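Local coordinates for transmembrane oligosaccharyl transferase (Archaeoglobus fulgidus, PDB 3WAJ), which is an archaeal membrane enzyme of the STT3/AglB oligosaccharyl transferase family, joining an N-terminal transmembrane helical region to a large C-terminal globular part, at residues Gly546-Trp551 / Ser586-Glu591; Val605-Ser610 / Val771-Arg776; Ser15-Ala20 / Ala136-Ala141. All blocks are in the same frame, centred on the assembly; numbering follows the deposited sequence.

How the interactions relate
Interactions 1 and 2 are buried neighbours, their centres about 10 Å apart, and both use the mixed sheet in the C-terminal half of the chain. Strand 546-548 of interaction 1 runs beside strand 605-611 of interaction 2, and V608 packs against F588. Interaction 3 lies on the opposite side of the chain's centre, at the start of the model, with nearest atoms about 33 Å from interaction 1; it is only partly buried. Chemistry follows place: interaction 1 is a hydrophobic join between a strand and a helix end, interaction 2 combines paired backbones with charged side chains, and interaction 3 is a mainly apolar touch between elements of the transmembrane region.

Interaction 1 (Gly546-Trp551 / Ser586-Glu591); sequences GVISWW and SFFTAE
I548, in a short strand, and the neighbouring S549 face F587 and F588 in the last turn of helix 584-588, which unwinds at T589. The backbones stay well apart: CA of I548 lies 8.4 Å from CA of F587, and CA of S549 is 8.3 Å from CA of F588, so side chains fill the interval. I548 points at the helix; CG1 lies opposite the backbone N (chi1 -165°) and the chain runs on extended, which brings CD1 to 3.7 Å from F587 CB. Its other branch makes a CH-pi contact, CG2 standing 4.3 Å from the centroid of the F587 ring and 22° off the ring normal. F588 arrives differently, edge first: its CZ is 3.6 Å from S549 CA and 3.7 Å from I548 O. Within the helix the two phenylalanines brace each other, F587 CD2 lying over the centre of the F588 ring. S549 turns away from the helix, and its OG is hydrogen-bonded to V609 O. V608 of strand 605-611 touches I548 and both phenylalanines, helix 593-602 packs on F587, and M622 of helix 619-627 touches F588, so this strand-to-helix join is enclosed within the core of the globular region.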
loop_
_atom_site.group_PDB
_atom_site.type_symbol
_atom_site.label_atom_id
_atom_site.label_comp_id
_atom_site.label_asym_id
_atom_site.label_seq_id
_atom_site.Cartn_x
_atom_site.Cartn_y
_atom_site.Cartn_z
ATOM N N GLY A 546 2.811 21.857 5.141
ATOM C CA GLY A 546 2.582 20.429 5.127
ATOM C C GLY A 546 1.197 20.052 5.608
ATOM O O GLY A 546 0.537 20.789 6.358
ATOM N N VAL A 547 0.766 18.879 5.162
ATOM C CA VAL A 547 -0.508 18.318 5.534
ATOM C C VAL A 547 -0.239 17.009 6.285
ATOM O O VAL A 547 0.321 16.052 5.728
ATOM C CB VAL A 547 -1.342 18.051 4.297
ATOM C CG1 VAL A 547 -2.705 17.421 4.683
ATOM C CG2 VAL A 547 -1.552 19.343 3.521
ATOM N N ILE A 548 -0.642 16.963 7.552
ATOM C CA ILE A 548 -0.348 15.806 8.378
ATOM C C ILE A 548 -1.554 14.873 8.570
ATOM O O ILE A 548 -2.662 15.289 8.898
ATOM C CB ILE A 548 0.270 16.209 9.735
ATOM C CG1 ILE A 548 0.896 14.987 10.407
ATOM C CG2 ILE A 548 -0.761 16.850 10.640
ATOM C CD1 ILE A 548 2.032 15.339 11.345
ATOM N N SER A 549 -1.313 13.587 8.375
ATOM C CA SER A 549 -2.352 12.580 8.474
ATOM C C SER A 549 -1.630 11.241 8.600
ATOM O O SER A 549 -0.415 11.186 8.499
ATOM C CB SER A 549 -3.225 12.616 7.214
ATOM O OG SER A 549 -4.211 11.597 7.260
ATOM N N TRP A 550 -2.357 10.158 8.814
ATOM C CA TRP A 550 -1.708 8.857 8.925
ATOM C C TRP A 550 -1.016 8.521 7.587
ATOM O O TRP A 550 -1.380 9.081 6.543
ATOM C CB TRP A 550 -2.738 7.788 9.332
ATOM C CG TRP A 550 -2.154 6.463 9.759
ATOM C CD1 TRP A 550 -2.615 5.228 9.410
ATOM C CD2 TRP A 550 -1.011 6.237 10.611
ATOM N NE1 TRP A 550 -1.838 4.252 9.984
ATOM C CE2 TRP A 550 -0.847 4.839 10.724
ATOM C CE3 TRP A 550 -0.111 7.079 11.282
ATOM C CZ2 TRP A 550 0.179 4.257 11.488
ATOM C CZ3 TRP A 550 0.910 6.502 12.032
ATOM C CH2 TRP A 550 1.043 5.105 12.132
ATOM N N TRP A 551 -0.024 7.631 7.603
ATOM C CA TRP A 551 0.809 7.440 6.409
ATOM C C TRP A 551 0.068 6.786 5.239
ATOM O O TRP A 551 0.423 7.021 4.084
ATOM C CB TRP A 551 2.080 6.662 6.742
ATOM C CG TRP A 551 1.864 5.276 7.291
ATOM C CD1 TRP A 551 1.776 4.926 8.609
ATOM C CD2 TRP A 551 1.764 4.048 6.544
ATOM N NE1 TRP A 551 1.615 3.563 8.731
ATOM C CE2 TRP A 551 1.596 3.000 7.483
ATOM C CE3 TRP A 551 1.785 3.737 5.176
ATOM C CZ2 TRP A 551 1.464 1.653 7.098
ATOM C CZ3 TRP A 551 1.647 2.399 4.791
ATOM C CH2 TRP A 551 1.490 1.372 5.753
ATOM N N SER A 586 3.922 10.561 16.095
ATOM C CA SER A 586 4.287 11.360 17.266
ATOM C C SER A 586 3.370 12.571 17.363
ATOM O O SER A 586 3.207 13.164 18.432
ATOM C CB SER A 586 5.754 11.788 17.193
ATOM O OG SER A 586 6.079 12.202 15.884
ATOM N N PHE A 587 2.761 12.942 16.241
ATOM C CA PHE A 587 1.767 13.999 16.291
ATOM C C PHE A 587 0.460 13.447 16.905
ATOM O O PHE A 587 -0.008 13.944 17.928
ATOM C CB PHE A 587 1.562 14.634 14.913
ATOM C CG PHE A 587 0.521 15.719 14.901
ATOM C CD1 PHE A 587 0.838 17.004 15.306
ATOM C CD2 PHE A 587 -0.790 15.448 14.508
ATOM C CE1 PHE A 587 -0.131 18.017 15.321
ATOM C CE2 PHE A 587 -1.766 16.453 14.513
ATOM C CZ PHE A 587 -1.436 17.734 14.921
ATOM N N PHE A 588 -0.097 12.393 16.315
ATOM C CA PHE A 588 -1.430 11.908 16.725
ATOM C C PHE A 588 -1.522 11.202 18.071
ATOM O O PHE A 588 -2.609 11.132 18.655
ATOM C CB PHE A 588 -2.085 11.045 15.632
ATOM C CG PHE A 588 -2.363 11.803 14.361
ATOM C CD1 PHE A 588 -3.432 12.691 14.285
ATOM C CD2 PHE A 588 -1.541 11.648 13.247
ATOM C CE1 PHE A 588 -3.687 13.419 13.105
ATOM C CE2 PHE A 588 -1.776 12.371 12.063
ATOM C CZ PHE A 588 -2.848 13.257 11.990
ATOM N N THR A 589 -0.404 10.681 18.571
ATOM C CA THR A 589 -0.440 10.054 19.894
ATOM C C THR A 589 0.145 10.964 20.956
ATOM O O THR A 589 0.400 10.530 22.086
ATOM C CB THR A 589 0.345 8.751 19.947
ATOM O OG1 THR A 589 1.729 9.061 19.813
ATOM C CG2 THR A 589 -0.102 7.772 18.841
ATOM N N ALA A 590 0.403 12.211 20.574
ATOM C CA ALA A 590 0.985 13.177 21.496
ATOM C C ALA A 590 -0.028 13.457 22.600
ATOM O O ALA A 590 -1.219 13.717 22.335
ATOM C CB ALA A 590 1.361 14.452 20.775
ATOM N N GLU A 591 0.448 13.413 23.837
ATOM C CA GLU A 591 -0.431 13.480 24.991
ATOM C C GLU A 591 -0.646 14.876 25.553
ATOM O O GLU A 591 -1.340 15.035 26.553
ATOM C CB GLU A 591 0.049 12.517 26.066
ATOM C CG GLU A 591 -0.209 11.067 25.696
ATOM C CD GLU A 591 0.739 10.119 26.381
ATOM O OE1 GLU A 591 1.433 10.556 27.326
ATOM O OE2 GLU A 591 0.798 8.941 25.965
#

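Interaction 2 (Val605-Ser610 / Val771-Arg776); sequences VKYVVS and VKIFER
R776, F774 and V608 give up the most surface where strands 605-610 and 771-776 run antiparallel, their axes at 160°. V608 and F774 form a hydrogen-bonded pair at the middle of the ladder: V608 N donates to F774 O over 2.9 Å, and F774 N returns a bond of 2.8 Å to V608 O. On the same face of the sheet their side chains meet at the root, V608 CB 4.2 Å from F774 CB, while the edge of the F774 ring passes V608 O. Two residues further along, S610 and K772 repeat the reciprocal pairing.

R776 closes the other end. Its N bonds to K606 O at 2.7 Å. With CG anti to the backbone N (chi1 177°) and the chain extended as far as NE, the R776 side chain crosses that of V605 at about a right angle, and the edge of its guanidinium comes to V605 O, where NH1 makes a weak bond of 3.4 Å. Salt bridges to E597 and E601 hold NE and NH2. Away from the guanidinium, K606 and E775 lie side by side, with a long salt bridge of 3.7 Å between K606 NZ and E775 OE2; a water, bonded to E775 OE2 but only weakly to K606 NZ, spans the same pair. E775 is bound more firmly by R694, and its carboxylate lies nearly parallel to the Y607 ring.

The register therefore rests on backbone bonds, while the charges at the V605-R776 end fall into two separate groups, one round R776 and one round E775.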
loop_
_atom_site.group_PDB
_atom_site.type_symbol
_atom_site.label_atom_id
_atom_site.label_comp_id
_atom_site.label_asym_id
_atom_site.label_seq_id
_atom_site.Cartn_x
_atom_site.Cartn_y
_atom_site.Cartn_z
ATOM N N VAL A 605 3.573 22.025 9.557
ATOM C CA VAL A 605 2.235 21.649 9.116
ATOM C C VAL A 605 1.263 22.814 9.246
ATOM O O VAL A 605 1.358 23.622 10.172
ATOM C CB VAL A 605 1.685 20.352 9.782
ATOM C CG1 VAL A 605 2.769 19.604 10.536
ATOM C CG2 VAL A 605 0.498 20.656 10.673
ATOM N N LYS A 606 0.342 22.904 8.296
ATOM C CA LYS A 606 -0.711 23.893 8.358
ATOM C C LYS A 606 -2.107 23.231 8.393
ATOM O O LYS A 606 -3.088 23.830 8.845
ATOM C CB LYS A 606 -0.595 24.864 7.183
ATOM C CG LYS A 606 -1.514 26.055 7.336
ATOM C CD LYS A 606 -1.503 27.008 6.131
ATOM C CE LYS A 606 -2.153 28.339 6.560
ATOM N NZ LYS A 606 -2.757 29.058 5.415
ATOM N N TYR A 607 -2.195 21.994 7.925
ATOM C CA TYR A 607 -3.458 21.256 7.986
ATOM C C TYR A 607 -3.271 19.858 8.519
ATOM O O TYR A 607 -2.242 19.216 8.285
ATOM C CB TYR A 607 -4.147 21.197 6.620
ATOM C CG TYR A 607 -4.439 22.570 6.103
ATOM C CD1 TYR A 607 -5.591 23.237 6.498
ATOM C CD2 TYR A 607 -3.541 23.226 5.267
ATOM C CE1 TYR A 607 -5.866 24.505 6.056
ATOM C CE2 TYR A 607 -3.804 24.507 4.809
ATOM C CZ TYR A 607 -4.972 25.142 5.215
ATOM O OH TYR A 607 -5.263 26.415 4.787
ATOM N N VAL A 608 -4.280 19.411 9.255
ATOM C CA VAL A 608 -4.340 18.056 9.776
ATOM C C VAL A 608 -5.565 17.408 9.119
ATOM O O VAL A 608 -6.629 18.025 9.048
ATOM C CB VAL A 608 -4.548 18.064 11.309
ATOM C CG1 VAL A 608 -4.493 16.645 11.875
ATOM C CG2 VAL A 608 -3.526 18.973 12.008
ATOM N N VAL A 609 -5.415 16.182 8.622
ATOM C CA VAL A 609 -6.557 15.415 8.132
ATOM C C VAL A 609 -6.692 14.128 8.944
ATOM O O VAL A 609 -5.755 13.312 9.011
ATOM C CB VAL A 609 -6.433 15.060 6.643
ATOM C CG1 VAL A 609 -7.688 14.315 6.180
ATOM C CG2 VAL A 609 -6.188 16.316 5.785
ATOM N N SER A 610 -7.855 13.945 9.568
ATOM C CA SER A 610 -8.069 12.809 10.457
ATOM C C SER A 610 -9.334 12.071 10.077
ATOM O O SER A 610 -10.364 12.689 9.753
ATOM C CB SER A 610 -8.143 13.291 11.916
ATOM O OG SER A 610 -8.685 12.305 12.779
ATOM N N VAL A 771 -14.372 11.886 7.602
ATOM C CA VAL A 771 -13.124 12.621 7.418
ATOM C C VAL A 771 -13.273 14.032 7.961
ATOM O O VAL A 771 -14.270 14.693 7.693
ATOM C CB VAL A 771 -12.726 12.697 5.934
ATOM C CG1 VAL A 771 -11.367 13.388 5.788
ATOM C CG2 VAL A 771 -12.668 11.310 5.331
ATOM N N LYS A 772 -12.288 14.482 8.735
ATOM C CA LYS A 772 -12.280 15.846 9.267
ATOM C C LYS A 772 -10.967 16.549 8.936
ATOM O O LYS A 772 -9.905 15.940 8.993
ATOM C CB LYS A 772 -12.524 15.850 10.780
ATOM C CG LYS A 772 -13.917 15.410 11.170
ATOM C CD LYS A 772 -13.997 15.239 12.674
ATOM C CE LYS A 772 -15.170 14.367 13.068
ATOM N NZ LYS A 772 -15.418 14.489 14.518
ATOM N N ILE A 773 -11.056 17.827 8.586
ATOM C CA ILE A 773 -9.874 18.624 8.291
ATOM C C ILE A 773 -9.734 19.766 9.298
ATOM O O ILE A 773 -10.681 20.503 9.563
ATOM C CB ILE A 773 -9.953 19.206 6.877
ATOM C CG1 ILE A 773 -10.072 18.081 5.858
ATOM C CG2 ILE A 773 -8.741 20.067 6.553
ATOM C CD1 ILE A 773 -10.289 18.583 4.433
ATOM N N PHE A 774 -8.544 19.921 9.850
ATOM C CA PHE A 774 -8.274 21.013 10.769
ATOM C C PHE A 774 -7.161 21.911 10.222
ATOM O O PHE A 774 -6.297 21.456 9.460
ATOM C CB PHE A 774 -7.860 20.456 12.127
ATOM C CG PHE A 774 -8.897 19.567 12.757
ATOM C CD1 PHE A 774 -9.747 20.063 13.744
ATOM C CD2 PHE A 774 -9.029 18.234 12.365
ATOM C CE1 PHE A 774 -10.726 19.251 14.335
ATOM C CE2 PHE A 774 -10.004 17.408 12.957
ATOM C CZ PHE A 774 -10.853 17.926 13.944
ATOM N N GLU A 775 -7.178 23.181 10.618
ATOM C CA GLU A 775 -6.110 24.107 10.270
ATOM C C GLU A 775 -5.282 24.426 11.500
ATOM O O GLU A 775 -5.825 24.768 12.560
ATOM C CB GLU A 775 -6.660 25.422 9.697
ATOM C CG GLU A 775 -5.559 26.366 9.222
ATOM C CD GLU A 775 -6.082 27.713 8.761
ATOM O OE1 GLU A 775 -7.236 28.063 9.113
ATOM O OE2 GLU A 775 -5.329 28.428 8.054
ATOM N N ARG A 776 -3.964 24.316 11.362
ATOM C CA ARG A 776 -3.071 24.742 12.431
ATOM C C ARG A 776 -2.909 26.258 12.336
ATOM O O ARG A 776 -2.701 26.817 11.257
ATOM C CB ARG A 776 -1.718 24.033 12.348
ATOM C CG ARG A 776 -0.733 24.490 13.398
ATOM C CD ARG A 776 0.464 23.550 13.532
ATOM N NE ARG A 776 1.399 24.122 14.495
ATOM C CZ ARG A 776 2.528 24.744 14.173
ATOM N NH1 ARG A 776 2.903 24.816 12.907
ATOM N NH2 ARG A 776 3.291 25.270 15.127
HETATM O O HOH W 1 -5.761 30.479 6.015
#

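Interaction 3 (Ser15-Ala20 / Ala136-Ala141); sequences SVLVIA and AAVIAA
V16 and L17 meet V138 and A141 through two differently turned side chains. In L17, CG stands anti to the carbonyl carbon (chi1 -58°) and CD1 anti to CA (chi2 -165°), an arrangement that swings CD2 across to the other segment even though the side chain does not set out towards it. V16 needs no such detour: its CB already points at the helix. Both residues occupy the centre of a type I beta turn, S15 to V18, which leads into helix 19-30, the first modelled helix of the multi-helix transmembrane region of this STT3 family protein of the GT-C clan. The turn is closed by V18 N, which bonds to S15 O at 3.2 Å.

The opposing surface belongs to helix 134-144, where V138 and A141 stand three residues apart and so present themselves on one side. V138 crosses V16 at about a right angle and applies a single methyl, CG1, which lies 3.7 Å from V16 CB and equally far from V16 CG2. Its second methyl, CG2, approaches L17 CD2 more loosely, at 4.2 Å. The side-chain contacts are apolar, no hydrogen bond joins the segments, and V16 remains exposed. Other parts of helix 134-144 are packed elsewhere: A137 and A140 touch helix 121-131, while I139 lies on A440 and L443 of helix 429-446.

At A141 the small side chain permits a near approach, with CB 3.5 Å from L17 CD2, and three residues on from L17 the methyl CB of A20 sits 3.9 Å from A141 O.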
loop_
_atom_site.group_PDB
_atom_site.type_symbol
_atom_site.label_atom_id
_atom_site.label_comp_id
_atom_site.label_asym_id
_atom_site.label_seq_id
_atom_site.Cartn_x
_atom_site.Cartn_y
_atom_site.Cartn_z
ATOM N N SER A 15 -9.425 -20.865 -31.274
ATOM C CA SER A 15 -8.501 -21.447 -30.309
ATOM C C SER A 15 -8.958 -21.182 -28.878
ATOM O O SER A 15 -9.700 -20.233 -28.617
ATOM C CB SER A 15 -7.081 -20.916 -30.530
ATOM O OG SER A 15 -7.093 -19.530 -30.827
ATOM N N VAL A 16 -8.509 -22.033 -27.959
ATOM C CA VAL A 16 -8.840 -21.911 -26.540
ATOM C C VAL A 16 -8.225 -20.647 -25.903
ATOM O O VAL A 16 -8.607 -20.249 -24.798
ATOM C CB VAL A 16 -8.378 -23.162 -25.767
ATOM C CG1 VAL A 16 -9.274 -23.414 -24.571
ATOM C CG2 VAL A 16 -8.387 -24.370 -26.682
ATOM N N LEU A 17 -7.283 -20.024 -26.617
ATOM C CA LEU A 17 -6.620 -18.791 -26.176
ATOM C C LEU A 17 -7.459 -17.542 -26.460
ATOM O O LEU A 17 -6.962 -16.411 -26.403
ATOM C CB LEU A 17 -5.242 -18.645 -26.829
ATOM C CG LEU A 17 -4.234 -19.767 -26.602
ATOM C CD1 LEU A 17 -2.833 -19.306 -26.987
ATOM C CD2 LEU A 17 -4.278 -20.248 -25.163
ATOM N N VAL A 18 -8.736 -17.750 -26.766
ATOM C CA VAL A 18 -9.664 -16.638 -26.901
ATOM C C VAL A 18 -10.781 -16.743 -25.854
ATOM O O VAL A 18 -11.342 -15.730 -25.448
ATOM C CB VAL A 18 -10.229 -16.525 -28.334
ATOM C CG1 VAL A 18 -10.765 -15.117 -28.585
ATOM C CG2 VAL A 18 -9.155 -16.852 -29.350
ATOM N N ILE A 19 -11.077 -17.962 -25.402
ATOM C CA ILE A 19 -12.114 -18.186 -24.387
ATOM C C ILE A 19 -11.710 -17.620 -23.030
ATOM O O ILE A 19 -12.384 -16.744 -22.479
ATOM C CB ILE A 19 -12.428 -19.689 -24.196
ATOM C CG1 ILE A 19 -12.965 -20.292 -25.495
ATOM C CG2 ILE A 19 -13.414 -19.892 -23.042
ATOM C CD1 ILE A 19 -14.109 -19.498 -26.097
ATOM N N ALA A 20 -10.613 -18.146 -22.493
ATOM C CA ALA A 20 -10.042 -17.659 -21.242
ATOM C C ALA A 20 -9.754 -16.158 -21.312
ATOM O O ALA A 20 -9.970 -15.444 -20.338
ATOM C CB ALA A 20 -8.782 -18.436 -20.904
ATOM N N ALA A 136 -0.589 -28.886 -22.561
ATOM C CA ALA A 136 -0.444 -28.282 -21.233
ATOM C C ALA A 136 -0.499 -26.750 -21.287
ATOM O O ALA A 136 -1.065 -26.106 -20.404
ATOM C CB ALA A 136 0.848 -28.738 -20.575
ATOM N N ALA A 137 0.081 -26.181 -22.338
ATOM C CA ALA A 137 0.196 -24.735 -22.482
ATOM C C ALA A 137 -1.135 -24.031 -22.704
ATOM O O ALA A 137 -1.231 -22.808 -22.576
ATOM C CB ALA A 137 1.160 -24.411 -23.591
ATOM N N VAL A 138 -2.158 -24.808 -23.042
ATOM C CA VAL A 138 -3.493 -24.271 -23.280
ATOM C C VAL A 138 -4.310 -24.286 -21.988
ATOM O O VAL A 138 -4.971 -23.298 -21.645
ATOM C CB VAL A 138 -4.201 -25.042 -24.414
ATOM C CG1 VAL A 138 -5.697 -25.110 -24.184
ATOM C CG2 VAL A 138 -3.888 -24.401 -25.754
ATOM N N ILE A 139 -4.242 -25.404 -21.271
ATOM C CA ILE A 139 -4.837 -25.491 -19.947
ATOM C C ILE A 139 -4.194 -24.422 -19.060
ATOM O O ILE A 139 -4.839 -23.845 -18.180
ATOM C CB ILE A 139 -4.597 -26.872 -19.333
ATOM C CG1 ILE A 139 -4.795 -27.959 -20.388
ATOM C CG2 ILE A 139 -5.516 -27.087 -18.147
ATOM C CD1 ILE A 139 -4.402 -29.350 -19.932
ATOM N N ALA A 140 -2.917 -24.164 -19.327
ATOM C CA ALA A 140 -2.135 -23.172 -18.603
ATOM C C ALA A 140 -2.717 -21.779 -18.754
ATOM O O ALA A 140 -3.022 -21.113 -17.762
ATOM C CB ALA A 140 -0.712 -23.190 -19.096
ATOM N N ALA A 141 -2.853 -21.344 -20.002
ATOM C CA ALA A 141 -3.364 -20.015 -20.295
ATOM C C ALA A 141 -4.774 -19.832 -19.745
ATOM O O ALA A 141 -5.187 -18.712 -19.449
ATOM C CB ALA A 141 -3.337 -19.762 -21.781
#